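Local coordinates for protein alpha-1,3-glucanase (Paenibacillus glycanilyticus, PDB 6K0P) that probably hydrolyses alpha-1,3-glucan through its family 87 glycoside hydrolase catalytic domain, in which glucose units are held at several separate sites, at residues Q179-V190 with T208-W219; P284-M293 with F306-S315. The protein carries 1 engineered substitution. One frame throughout, in Å; residues are numbered along the deposited sequence.

Interaction 1: residues Q179-V190 with T208-W219. With GLC (alpha-D-glucopyranose), chain D.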
loop_
_atom_site.group_PDB
_atom_site.type_symbol
_atom_site.label_atom_id
_atom_site.label_comp_id
_atom_site.label_asym_id
_atom_site.label_seq_id
_atom_site.Cartn_x
_atom_site.Cartn_y
_atom_site.Cartn_z
ATOM N N GLN A 179 25.777 7.896 -3.133
ATOM C CA GLN A 179 26.779 6.846 -3.012
ATOM C C GLN A 179 27.424 6.585 -4.370
ATOM O O GLN A 179 26.730 6.450 -5.385
ATOM C CB GLN A 179 26.100 5.610 -2.415
ATOM C CG GLN A 179 26.515 4.234 -2.876
ATOM C CD GLN A 179 25.549 3.171 -2.337
ATOM O OE1 GLN A 179 25.645 2.793 -1.171
ATOM N NE2 GLN A 179 24.620 2.691 -3.174
ATOM N N ALA A 180 28.760 6.549 -4.384
ATOM C CA ALA A 180 29.541 6.375 -5.601
ATOM C C ALA A 180 29.550 4.912 -6.044
ATOM O O ALA A 180 29.102 4.012 -5.335
ATOM C CB ALA A 180 30.982 6.804 -5.343
ATOM N N ASN A 181 30.106 4.676 -7.224
ATOM C CA ASN A 181 30.323 3.314 -7.685
ATOM C C ASN A 181 31.118 2.559 -6.620
ATOM O O ASN A 181 32.203 3.015 -6.232
ATOM C CB ASN A 181 31.108 3.360 -8.998
ATOM C CG ASN A 181 31.213 1.998 -9.670
ATOM O OD1 ASN A 181 31.211 0.969 -9.000
ATOM N ND2 ASN A 181 31.286 1.990 -11.001
ATOM N N PRO A 182 30.615 1.434 -6.110
ATOM C CA PRO A 182 31.355 0.730 -5.050
ATOM C C PRO A 182 32.743 0.299 -5.483
ATOM O O PRO A 182 33.664 0.262 -4.655
ATOM C CB PRO A 182 30.462 -0.480 -4.736
ATOM C CG PRO A 182 29.102 -0.099 -5.244
ATOM C CD PRO A 182 29.337 0.781 -6.435
ATOM N N ASP A 183 32.920 -0.036 -6.759
ATOM C CA ASP A 183 34.232 -0.401 -7.281
ATOM C C ASP A 183 34.166 -0.364 -8.800
ATOM O O ASP A 183 33.582 -1.257 -9.431
ATOM C CB ASP A 183 34.689 -1.781 -6.803
ATOM C CG ASP A 183 36.131 -2.088 -7.202
ATOM O OD1 ASP A 183 36.621 -1.528 -8.201
ATOM O OD2 ASP A 183 36.775 -2.901 -6.510
ATOM N N PRO A 184 34.754 0.663 -9.412
ATOM C CA PRO A 184 34.709 0.791 -10.873
ATOM C C PRO A 184 35.260 -0.406 -11.635
ATOM O O PRO A 184 34.883 -0.596 -12.797
ATOM C CB PRO A 184 35.547 2.055 -11.126
ATOM C CG PRO A 184 35.417 2.848 -9.856
ATOM C CD PRO A 184 35.298 1.858 -8.745
ATOM N N THR A 185 36.131 -1.217 -11.031
ATOM C CA THR A 185 36.638 -2.392 -11.736
ATOM C C THR A 185 35.700 -3.587 -11.651
ATOM O O THR A 185 35.919 -4.577 -12.358
ATOM C CB THR A 185 38.024 -2.797 -11.222
ATOM O OG1 THR A 185 37.902 -3.380 -9.920
ATOM C CG2 THR A 185 38.959 -1.577 -11.185
ATOM N N LYS A 186 34.671 -3.520 -10.804
ATOM C CA LYS A 186 33.735 -4.618 -10.627
ATOM C C LYS A 186 32.313 -4.286 -11.038
ATOM O O LYS A 186 31.541 -5.208 -11.323
ATOM C CB LYS A 186 33.739 -5.104 -9.171
ATOM C CG LYS A 186 35.093 -5.683 -8.754
ATOM C CD LYS A 186 35.092 -6.118 -7.304
ATOM C CE LYS A 186 36.498 -6.485 -6.846
ATOM N NZ LYS A 186 36.538 -6.750 -5.381
ATOM N N TYR A 187 31.945 -3.012 -11.083
ATOM C CA TYR A 187 30.603 -2.591 -11.476
ATOM C C TYR A 187 30.730 -1.700 -12.702
ATOM O O TYR A 187 31.311 -0.609 -12.624
ATOM C CB TYR A 187 29.922 -1.832 -10.333
ATOM C CG TYR A 187 29.695 -2.672 -9.098
ATOM C CD1 TYR A 187 30.702 -2.841 -8.159
ATOM C CD2 TYR A 187 28.472 -3.308 -8.876
ATOM C CE1 TYR A 187 30.513 -3.620 -7.024
ATOM C CE2 TYR A 187 28.270 -4.089 -7.743
ATOM C CZ TYR A 187 29.300 -4.242 -6.822
ATOM O OH TYR A 187 29.133 -5.000 -5.684
ATOM N N VAL A 188 30.198 -2.165 -13.833
ATOM C CA VAL A 188 30.213 -1.374 -15.063
ATOM C C VAL A 188 29.269 -0.188 -14.892
ATOM O O VAL A 188 28.085 -0.362 -14.586
ATOM C CB VAL A 188 29.791 -2.234 -16.261
ATOM C CG1 VAL A 188 29.835 -1.407 -17.541
ATOM C CG2 VAL A 188 30.692 -3.468 -16.383
ATOM N N ALA A 189 29.778 1.023 -15.102
ATOM C CA ALA A 189 28.954 2.210 -14.886
ATOM C C ALA A 189 28.101 2.534 -16.105
ATOM O O ALA A 189 28.610 2.643 -17.229
ATOM C CB ALA A 189 29.824 3.420 -14.544
ATOM N N VAL A 190 26.796 2.688 -15.875
ATOM C CA VAL A 190 25.962 3.397 -16.828
ATOM C C VAL A 190 26.462 4.839 -16.894
ATOM O O VAL A 190 26.979 5.386 -15.911
ATOM C CB VAL A 190 24.500 3.310 -16.353
ATOM C CG1 VAL A 190 23.582 4.220 -17.169
ATOM C CG2 VAL A 190 24.029 1.847 -16.412
ATOM N N THR A 208 34.869 -11.062 -14.340
ATOM C CA THR A 208 35.356 -10.329 -13.184
ATOM C C THR A 208 34.377 -9.266 -12.699
ATOM O O THR A 208 34.604 -8.684 -11.632
ATOM C CB THR A 208 36.703 -9.680 -13.498
ATOM O OG1 THR A 208 36.510 -8.573 -14.388
ATOM C CG2 THR A 208 37.646 -10.701 -14.138
ATOM N N LYS A 209 33.298 -9.003 -13.437
ATOM C CA LYS A 209 32.341 -7.983 -13.026
ATOM C C LYS A 209 31.287 -8.587 -12.110
ATOM O O LYS A 209 30.848 -9.722 -12.308
ATOM C CB LYS A 209 31.659 -7.333 -14.231
ATOM C CG LYS A 209 32.613 -6.759 -15.260
ATOM C CD LYS A 209 33.486 -5.663 -14.692
ATOM C CE LYS A 209 34.414 -5.153 -15.786
ATOM N NZ LYS A 209 35.563 -4.396 -15.241
ATOM N N LYS A 210 30.886 -7.813 -11.100
ATOM C CA LYS A 210 29.802 -8.198 -10.205
ATOM C C LYS A 210 28.449 -7.673 -10.654
ATOM O O LYS A 210 27.416 -8.209 -10.232
ATOM C CB LYS A 210 30.066 -7.646 -8.802
ATOM C CG LYS A 210 31.292 -8.228 -8.121
ATOM C CD LYS A 210 31.062 -8.284 -6.621
ATOM C CE LYS A 210 32.242 -7.737 -5.849
ATOM N NZ LYS A 210 31.802 -7.063 -4.593
ATOM N N GLY A 211 28.429 -6.630 -11.475
ATOM C CA GLY A 211 27.161 -6.057 -11.896
ATOM C C GLY A 211 27.369 -4.713 -12.549
ATOM O O GLY A 211 28.403 -4.466 -13.190
ATOM N N ILE A 212 26.369 -3.847 -12.389
ATOM C CA ILE A 212 26.405 -2.506 -12.949
ATOM C C ILE A 212 26.111 -1.489 -11.860
ATOM O O ILE A 212 25.464 -1.794 -10.851
ATOM C CB ILE A 212 25.440 -2.315 -14.141
ATOM C CG1 ILE A 212 23.975 -2.376 -13.688
ATOM C CG2 ILE A 212 25.730 -3.338 -15.231
ATOM C CD1 ILE A 212 22.980 -1.885 -14.760
ATOM N N TYR A 213 26.613 -0.279 -12.071
ATOM C CA TYR A 213 26.337 0.865 -11.218
ATOM C C TYR A 213 25.604 1.901 -12.049
ATOM O O TYR A 213 26.022 2.215 -13.171
ATOM C CB TYR A 213 27.645 1.466 -10.694
ATOM C CG TYR A 213 27.468 2.776 -9.964
ATOM C CD1 TYR A 213 26.855 2.826 -8.713
ATOM C CD2 TYR A 213 27.919 3.969 -10.526
ATOM C CE1 TYR A 213 26.700 4.036 -8.042
ATOM C CE2 TYR A 213 27.779 5.173 -9.854
ATOM C CZ TYR A 213 27.169 5.200 -8.623
ATOM O OH TYR A 213 27.043 6.411 -7.978
ATOM N N ILE A 214 24.510 2.423 -11.504
ATOM C CA ILE A 214 23.724 3.444 -12.184
ATOM C C ILE A 214 23.872 4.743 -11.397
ATOM O O ILE A 214 23.366 4.846 -10.268
ATOM C CB ILE A 214 22.255 3.039 -12.339
ATOM C CG1 ILE A 214 22.154 1.613 -12.882
ATOM C CG2 ILE A 214 21.542 4.011 -13.272
ATOM C CD1 ILE A 214 20.712 1.121 -13.136
ATOM N N PRO A 215 24.567 5.737 -11.934
ATOM C CA PRO A 215 24.883 6.941 -11.160
ATOM C C PRO A 215 23.645 7.780 -10.890
ATOM O O PRO A 215 22.548 7.529 -11.395
ATOM C CB PRO A 215 25.841 7.717 -12.072
ATOM C CG PRO A 215 26.275 6.764 -13.123
ATOM C CD PRO A 215 25.187 5.739 -13.268
ATOM N N ALA A 216 23.848 8.821 -10.085
ATOM C CA ALA A 216 22.814 9.832 -9.918
ATOM C C ALA A 216 22.405 10.369 -11.282
ATOM O O ALA A 216 23.243 10.551 -12.175
ATOM C CB ALA A 216 23.358 10.975 -9.056
ATOM N N GLY A 217 21.105 10.605 -11.451
ATOM C CA GLY A 217 20.608 11.149 -12.694
ATOM C C GLY A 217 19.271 10.570 -13.084
ATOM O O GLY A 217 18.686 9.797 -12.322
ATOM N N GLU A 218 18.771 10.947 -14.255
ATOM C CA GLU A 218 17.566 10.365 -14.821
ATOM C C GLU A 218 17.966 9.528 -16.021
ATOM O O GLU A 218 18.622 10.028 -16.942
ATOM C CB GLU A 218 16.586 11.446 -15.267
ATOM C CG GLU A 218 16.054 12.329 -14.152
ATOM C CD GLU A 218 15.010 13.297 -14.675
ATOM O OE1 GLU A 218 14.474 13.040 -15.774
ATOM O OE2 GLU A 218 14.716 14.288 -13.987
ATOM N N TRP A 219 17.554 8.264 -16.017
ATOM C CA TRP A 219 17.997 7.286 -17.003
ATOM C C TRP A 219 16.762 6.643 -17.608
ATOM O O TRP A 219 15.944 6.068 -16.882
ATOM C CB TRP A 219 18.882 6.238 -16.327
ATOM C CG TRP A 219 20.006 6.884 -15.579
ATOM C CD1 TRP A 219 20.083 7.113 -14.232
ATOM C CD2 TRP A 219 21.197 7.434 -16.151
ATOM N NE1 TRP A 219 21.260 7.755 -13.936
ATOM C CE2 TRP A 219 21.963 7.957 -15.095
ATOM C CE3 TRP A 219 21.693 7.521 -17.455
ATOM C CZ2 TRP A 219 23.197 8.566 -15.298
ATOM C CZ3 TRP A 219 22.928 8.127 -17.656
ATOM C CH2 TRP A 219 23.662 8.637 -16.584
HETATM C C1 GLC D . 11.938 14.596 -11.925
HETATM C C2 GLC D . 10.524 14.669 -12.465
HETATM C C3 GLC D . 9.711 15.900 -12.042
HETATM C C4 GLC D . 9.956 16.153 -10.590
HETATM C C5 GLC D . 11.429 16.364 -10.406
HETATM C C6 GLC D . 11.789 16.785 -8.988
HETATM O O1 GLC D . 12.744 15.367 -12.684
HETATM O O2 GLC D . 10.569 14.518 -13.859
HETATM O O3 GLC D . 8.350 15.565 -12.070
HETATM O O4 GLC D . 9.274 17.314 -10.215
HETATM O O5 GLC D . 12.007 15.110 -10.616
HETATM O O6 GLC D . 11.386 15.871 -7.998
HETATM O O HOH W 1 33.865 -2.160 -14.583
#

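Interaction 2: residues P284-M293 with F306-S315. With GLC (alpha-D-glucopyranose), chain B; GLC (alpha-D-glucopyranose), chain C.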
loop_
_atom_site.group_PDB
_atom_site.type_symbol
_atom_site.label_atom_id
_atom_site.label_comp_id
_atom_site.label_asym_id
_atom_site.label_seq_id
_atom_site.Cartn_x
_atom_site.Cartn_y
_atom_site.Cartn_z
ATOM N N PRO A 284 0.627 -6.645 -18.251
ATOM C CA PRO A 284 1.873 -5.878 -18.148
ATOM C C PRO A 284 1.835 -4.965 -16.928
ATOM O O PRO A 284 0.816 -4.820 -16.259
ATOM C CB PRO A 284 1.855 -5.042 -19.435
ATOM C CG PRO A 284 0.400 -4.820 -19.706
ATOM C CD PRO A 284 -0.257 -6.125 -19.312
ATOM N N GLY A 285 2.974 -4.342 -16.646
ATOM C CA GLY A 285 3.008 -3.240 -15.704
ATOM C C GLY A 285 3.673 -3.489 -14.370
ATOM O O GLY A 285 3.606 -2.613 -13.496
ATOM N N LYS A 286 4.316 -4.632 -14.172
ATOM C CA LYS A 286 5.080 -4.848 -12.951
ATOM C C LYS A 286 6.496 -4.341 -13.182
ATOM O O LYS A 286 7.113 -4.661 -14.204
ATOM C CB LYS A 286 5.102 -6.330 -12.572
ATOM C CG LYS A 286 3.741 -6.864 -12.152
ATOM C CD LYS A 286 2.985 -7.513 -13.310
ATOM C CE LYS A 286 1.707 -8.152 -12.794
ATOM N NZ LYS A 286 0.959 -8.860 -13.879
ATOM N N PHE A 287 7.001 -3.521 -12.252
ATOM C CA PHE A 287 8.346 -2.980 -12.442
ATOM C C PHE A 287 9.376 -4.097 -12.564
ATOM O O PHE A 287 10.257 -4.049 -13.431
ATOM C CB PHE A 287 8.727 -2.016 -11.315
ATOM C CG PHE A 287 10.182 -1.618 -11.334
ATOM C CD1 PHE A 287 10.721 -0.966 -12.439
ATOM C CD2 PHE A 287 11.005 -1.895 -10.260
ATOM C CE1 PHE A 287 12.062 -0.616 -12.463
ATOM C CE2 PHE A 287 12.348 -1.532 -10.272
ATOM C CZ PHE A 287 12.874 -0.902 -11.374
ATOM N N ILE A 288 9.272 -5.117 -11.718
ATOM C CA ILE A 288 10.140 -6.287 -11.779
ATOM C C ILE A 288 9.271 -7.493 -12.101
ATOM O O ILE A 288 8.304 -7.780 -11.381
ATOM C CB ILE A 288 10.904 -6.507 -10.463
ATOM C CG1 ILE A 288 11.889 -5.366 -10.216
ATOM C CG2 ILE A 288 11.640 -7.856 -10.490
ATOM C CD1 ILE A 288 12.381 -5.293 -8.770
ATOM N N ASP A 289 9.611 -8.191 -13.183
ATOM C CA ASP A 289 9.097 -9.521 -13.459
ATOM C C ASP A 289 10.157 -10.533 -13.057
ATOM O O ASP A 289 11.356 -10.317 -13.272
ATOM C CB ASP A 289 8.807 -9.688 -14.952
ATOM C CG ASP A 289 7.746 -8.736 -15.451
ATOM O OD1 ASP A 289 6.629 -8.764 -14.911
ATOM O OD2 ASP A 289 8.038 -7.969 -16.385
ATOM N N GLY A 290 9.717 -11.630 -12.463
ATOM C CA GLY A 290 10.653 -12.670 -12.087
ATOM C C GLY A 290 9.920 -13.942 -11.744
ATOM O O GLY A 290 9.923 -14.377 -10.589
ATOM N N ASN A 291 9.258 -14.520 -12.740
ATOM C CA ASN A 291 8.445 -15.702 -12.492
ATOM C C ASN A 291 9.335 -16.855 -12.054
ATOM O O ASN A 291 10.311 -17.200 -12.727
ATOM C CB ASN A 291 7.664 -16.081 -13.749
ATOM C CG ASN A 291 6.481 -15.160 -13.999
ATOM O OD1 ASN A 291 5.979 -14.508 -13.081
ATOM N ND2 ASN A 291 6.030 -15.104 -15.248
ATOM N N GLY A 292 9.004 -17.430 -10.899
ATOM C CA GLY A 292 9.789 -18.507 -10.337
ATOM C C GLY A 292 11.128 -18.107 -9.762
ATOM O O GLY A 292 11.919 -18.989 -9.414
ATOM N N MET A 293 11.418 -16.809 -9.641
ATOM C CA MET A 293 12.751 -16.398 -9.223
ATOM C C MET A 293 13.060 -16.841 -7.797
ATOM O O MET A 293 12.167 -16.989 -6.952
ATOM C CB MET A 293 12.949 -14.884 -9.367
ATOM C CG MET A 293 12.340 -14.054 -8.247
ATOM S SD MET A 293 12.491 -12.295 -8.624
ATOM C CE MET A 293 12.028 -11.569 -7.047
ATOM N N PHE A 306 3.737 2.361 -11.564
ATOM C CA PHE A 306 3.601 1.066 -12.212
ATOM C C PHE A 306 2.288 0.444 -11.764
ATOM O O PHE A 306 1.603 0.959 -10.874
ATOM C CB PHE A 306 4.793 0.155 -11.868
ATOM C CG PHE A 306 6.074 0.593 -12.524
ATOM C CD1 PHE A 306 6.895 1.539 -11.920
ATOM C CD2 PHE A 306 6.435 0.093 -13.768
ATOM C CE1 PHE A 306 8.067 1.961 -12.535
ATOM C CE2 PHE A 306 7.605 0.511 -14.386
ATOM C CZ PHE A 306 8.421 1.447 -13.773
ATOM N N VAL A 307 1.928 -0.670 -12.401
ATOM C CA VAL A 307 0.777 -1.427 -11.923
ATOM C C VAL A 307 1.110 -2.094 -10.592
ATOM O O VAL A 307 0.362 -1.970 -9.614
ATOM C CB VAL A 307 0.287 -2.416 -12.997
ATOM C CG1 VAL A 307 -0.930 -3.199 -12.486
ATOM C CG2 VAL A 307 -0.088 -1.651 -14.266
ATOM N N CYS A 308 2.276 -2.749 -10.513
ATOM C CA CYS A 308 2.764 -3.329 -9.266
ATOM C C CYS A 308 4.271 -3.154 -9.195
ATOM O O CYS A 308 4.933 -2.943 -10.217
ATOM C CB CYS A 308 2.532 -4.848 -9.184
ATOM S SG CYS A 308 0.876 -5.403 -9.598
ATOM N N LEU A 309 4.818 -3.305 -7.979
ATOM C CA LEU A 309 6.258 -3.533 -7.862
ATOM C C LEU A 309 6.616 -4.939 -8.318
ATOM O O LEU A 309 7.482 -5.119 -9.180
ATOM C CB LEU A 309 6.755 -3.285 -6.432
ATOM C CG LEU A 309 8.198 -3.764 -6.161
ATOM C CD1 LEU A 309 9.197 -3.179 -7.173
ATOM C CD2 LEU A 309 8.648 -3.440 -4.730
ATOM N N TYR A 310 5.950 -5.951 -7.763
ATOM C CA TYR A 310 6.318 -7.333 -8.037
ATOM C C TYR A 310 5.123 -8.238 -7.778
ATOM O O TYR A 310 4.392 -8.050 -6.795
ATOM C CB TYR A 310 7.502 -7.775 -7.168
ATOM C CG TYR A 310 7.953 -9.179 -7.486
ATOM C CD1 TYR A 310 8.594 -9.464 -8.685
ATOM C CD2 TYR A 310 7.708 -10.224 -6.607
ATOM C CE1 TYR A 310 8.995 -10.755 -8.999
ATOM C CE2 TYR A 310 8.121 -11.511 -6.906
ATOM C CZ TYR A 310 8.751 -11.771 -8.105
ATOM O OH TYR A 310 9.129 -13.063 -8.412
ATOM N N TRP A 311 4.949 -9.231 -8.657
ATOM C CA TRP A 311 3.866 -10.211 -8.587
ATOM C C TRP A 311 4.536 -11.569 -8.749
ATOM O O TRP A 311 4.753 -12.030 -9.875
ATOM C CB TRP A 311 2.856 -9.946 -9.692
ATOM C CG TRP A 311 1.630 -10.807 -9.651
ATOM C CD1 TRP A 311 1.534 -12.130 -10.004
ATOM C CD2 TRP A 311 0.318 -10.398 -9.264
ATOM N NE1 TRP A 311 0.237 -12.567 -9.847
ATOM C CE2 TRP A 311 -0.527 -11.525 -9.389
ATOM C CE3 TRP A 311 -0.224 -9.192 -8.806
ATOM C CZ2 TRP A 311 -1.887 -11.475 -9.084
ATOM C CZ3 TRP A 311 -1.573 -9.139 -8.510
ATOM C CH2 TRP A 311 -2.393 -10.280 -8.645
ATOM N N GLY A 312 4.864 -12.201 -7.622
ATOM C CA GLY A 312 5.601 -13.451 -7.666
ATOM C C GLY A 312 4.710 -14.618 -8.039
ATOM O O GLY A 312 3.533 -14.665 -7.695
ATOM N N VAL A 313 5.292 -15.561 -8.781
ATOM C CA VAL A 313 4.622 -16.790 -9.199
ATOM C C VAL A 313 5.598 -17.927 -8.923
ATOM O O VAL A 313 6.599 -18.073 -9.634
ATOM C CB VAL A 313 4.233 -16.757 -10.684
ATOM C CG1 VAL A 313 3.490 -18.027 -11.051
ATOM C CG2 VAL A 313 3.394 -15.513 -10.995
ATOM N N ASN A 314 5.315 -18.725 -7.893
ATOM C CA ASN A 314 6.237 -19.769 -7.442
ATOM C C ASN A 314 7.646 -19.214 -7.238
ATOM O O ASN A 314 8.650 -19.812 -7.637
ATOM C CB ASN A 314 6.226 -20.985 -8.372
ATOM C CG ASN A 314 6.804 -22.216 -7.710
ATOM O OD1 ASN A 314 6.852 -22.303 -6.485
ATOM N ND2 ASN A 314 7.266 -23.164 -8.516
ATOM N N SER A 315 7.712 -18.050 -6.599
ATOM C CA SER A 315 8.952 -17.332 -6.351
ATOM C C SER A 315 9.292 -17.481 -4.879
ATOM O O SER A 315 8.480 -17.120 -4.020
ATOM C CB SER A 315 8.779 -15.855 -6.709
ATOM O OG SER A 315 8.365 -15.732 -8.060
HETATM C C1 GLC B . -5.399 -9.082 -11.837
HETATM C C2 GLC B . -4.773 -10.153 -12.709
HETATM C C3 GLC B . -3.315 -10.310 -12.342
HETATM C C4 GLC B . -2.603 -8.964 -12.406
HETATM C C5 GLC B . -3.288 -7.994 -11.484
HETATM C C6 GLC B . -2.742 -6.579 -11.601
HETATM O O1 GLC B . -5.441 -9.612 -10.556
HETATM O O2 GLC B . -5.531 -11.354 -12.528
HETATM O O3 GLC B . -2.706 -11.098 -13.348
HETATM O O4 GLC B . -1.260 -9.075 -12.011
HETATM O O5 GLC B . -4.634 -7.914 -11.834
HETATM O O6 GLC B . -2.738 -6.053 -12.898
HETATM C C1 GLC C . -1.751 -12.093 -12.816
HETATM C C2 GLC C . -1.008 -12.752 -13.973
HETATM C C3 GLC C . -1.953 -13.725 -14.670
HETATM C C4 GLC C . -2.532 -14.720 -13.665
HETATM C C5 GLC C . -3.172 -13.959 -12.502
HETATM C C6 GLC C . -3.750 -14.877 -11.424
HETATM O O2 GLC C . -0.588 -11.754 -14.883
HETATM O O3 GLC C . -1.286 -14.396 -15.719
HETATM O O4 GLC C . -3.493 -15.532 -14.308
HETATM O O5 GLC C . -2.215 -13.091 -11.919
HETATM O O6 GLC C . -2.750 -15.742 -10.919
HETATM O O HOH W 2 6.197 -9.412 -11.274
HETATM O O HOH W 3 7.195 -12.331 -11.460
HETATM O O HOH W 4 3.686 -12.113 -12.577
#

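Interaction 1: residues Q179-V190 with T208-W219
Tyr213 lies under the loop that leads into strand 187-189, and its hydroxyl donates to Gln179 O at 2.6 Å, in the carbonyl plane and on a lone pair. Asn181 covers one face of its ring: CA stands over the centre, CB makes a CH-pi contact 3.9 Å from the centroid, and the amide lies 25° from the ring plane. With CG swung away from its own backbone N (chi1 -172°), Asn181 also sends ND2 almost straight to Tyr187 O, while OD1 accepts from Asp183 N in an Asx turn. With an alanine here, in place of Tyr213, Gln179 O would probably lose its hydroxyl donor and Asn181 the ring it packs on, leaving a gap beside the loop.

Backbone bonds join strands 187-189 and 211-214 in parallel, Val188 N to Gly211 O at 3.0 Å and Tyr213 N to Val188 O at 2.9 Å. Helix 196-204, which separates them in the sequence, completes a beta-alpha-beta unit at the start of a pectate-lyase-like beta-helix.

Other polar bonds use side chains. Lys209 bends at chi2 (-61°), bringing NZ above the carbonyl plane of Thr185 O, at 2.9 Å. Trp219 NE1 donates to Pro215 O, and Glu218 OE2 accepts from glucose O1 of chain D at 2.6 Å.

In the apolar packing, Val188 and Ile212 turn their branches to Ala199 of the helix, and Val190 CG1 sits over the six-membered ring of Trp219, 4.1 Å from its centroid.

Interaction 2: residues P284-M293 with F306-S315
Lys286 reaches across Cys308 and Trp311 to a bound sugar. Its CB lies 4.1 Å from Cys308 O; CG rests against Cys308 CB and Trp311 CB. The bend at chi2 (94°) then carries CE past Trp311 CB, at 3.8 Å, to NZ, which donates to glucose O4 of chain B at 2.9 Å. The ammonium also stands over the indole in a cation-pi contact, 5.0 Å from the centroid of the five-membered ring, and Gly283 O takes another of its protons.

The backbones run parallel, as successive coils of the beta-helix, and Gly285 O receives both Val307 N and Cys308 N. Gly285 suits its place because Val307 CG2 packs where a side chain would begin. On the interior side Phe287 CB sits over the centre of the Phe306 ring. Farther along, Tyr310 OH donates to Gly290 O at 2.7 Å, while Met293 CE lies over the tyrosine face, 3.9 Å from its centroid.

Trp311 offers one indole face to both glucose units, O4 of chain B lying 3.3 Å above its plane. The indole gives the sugar a flat surface and Lys286 NZ a donor for that O4, so the pair is likely to fix both the position and the rotation of the glucose.

How the interactions relate
Interaction 1 and interaction 2 belong to one parallel beta-helix, the first at its opening coil and the second about two coils later, with centres 24 Å apart. Their nearest atoms remain about 8 Å from each other, so they do not touch, and the intervening coils connect them. Each meets a separate bound molecule of the sugar. Glu218 in 208-219 borders a glycan pocket completed by residues such as Lys243, and shares its glucose with Gln140 O, whereas 284-293 and 306-315 supply Lys286, Val307 and Trp311 to another pocket, shared with Arg280 and Asp282. Two such sites on one domain are consistent with an enzyme that meets a long glucan at several places.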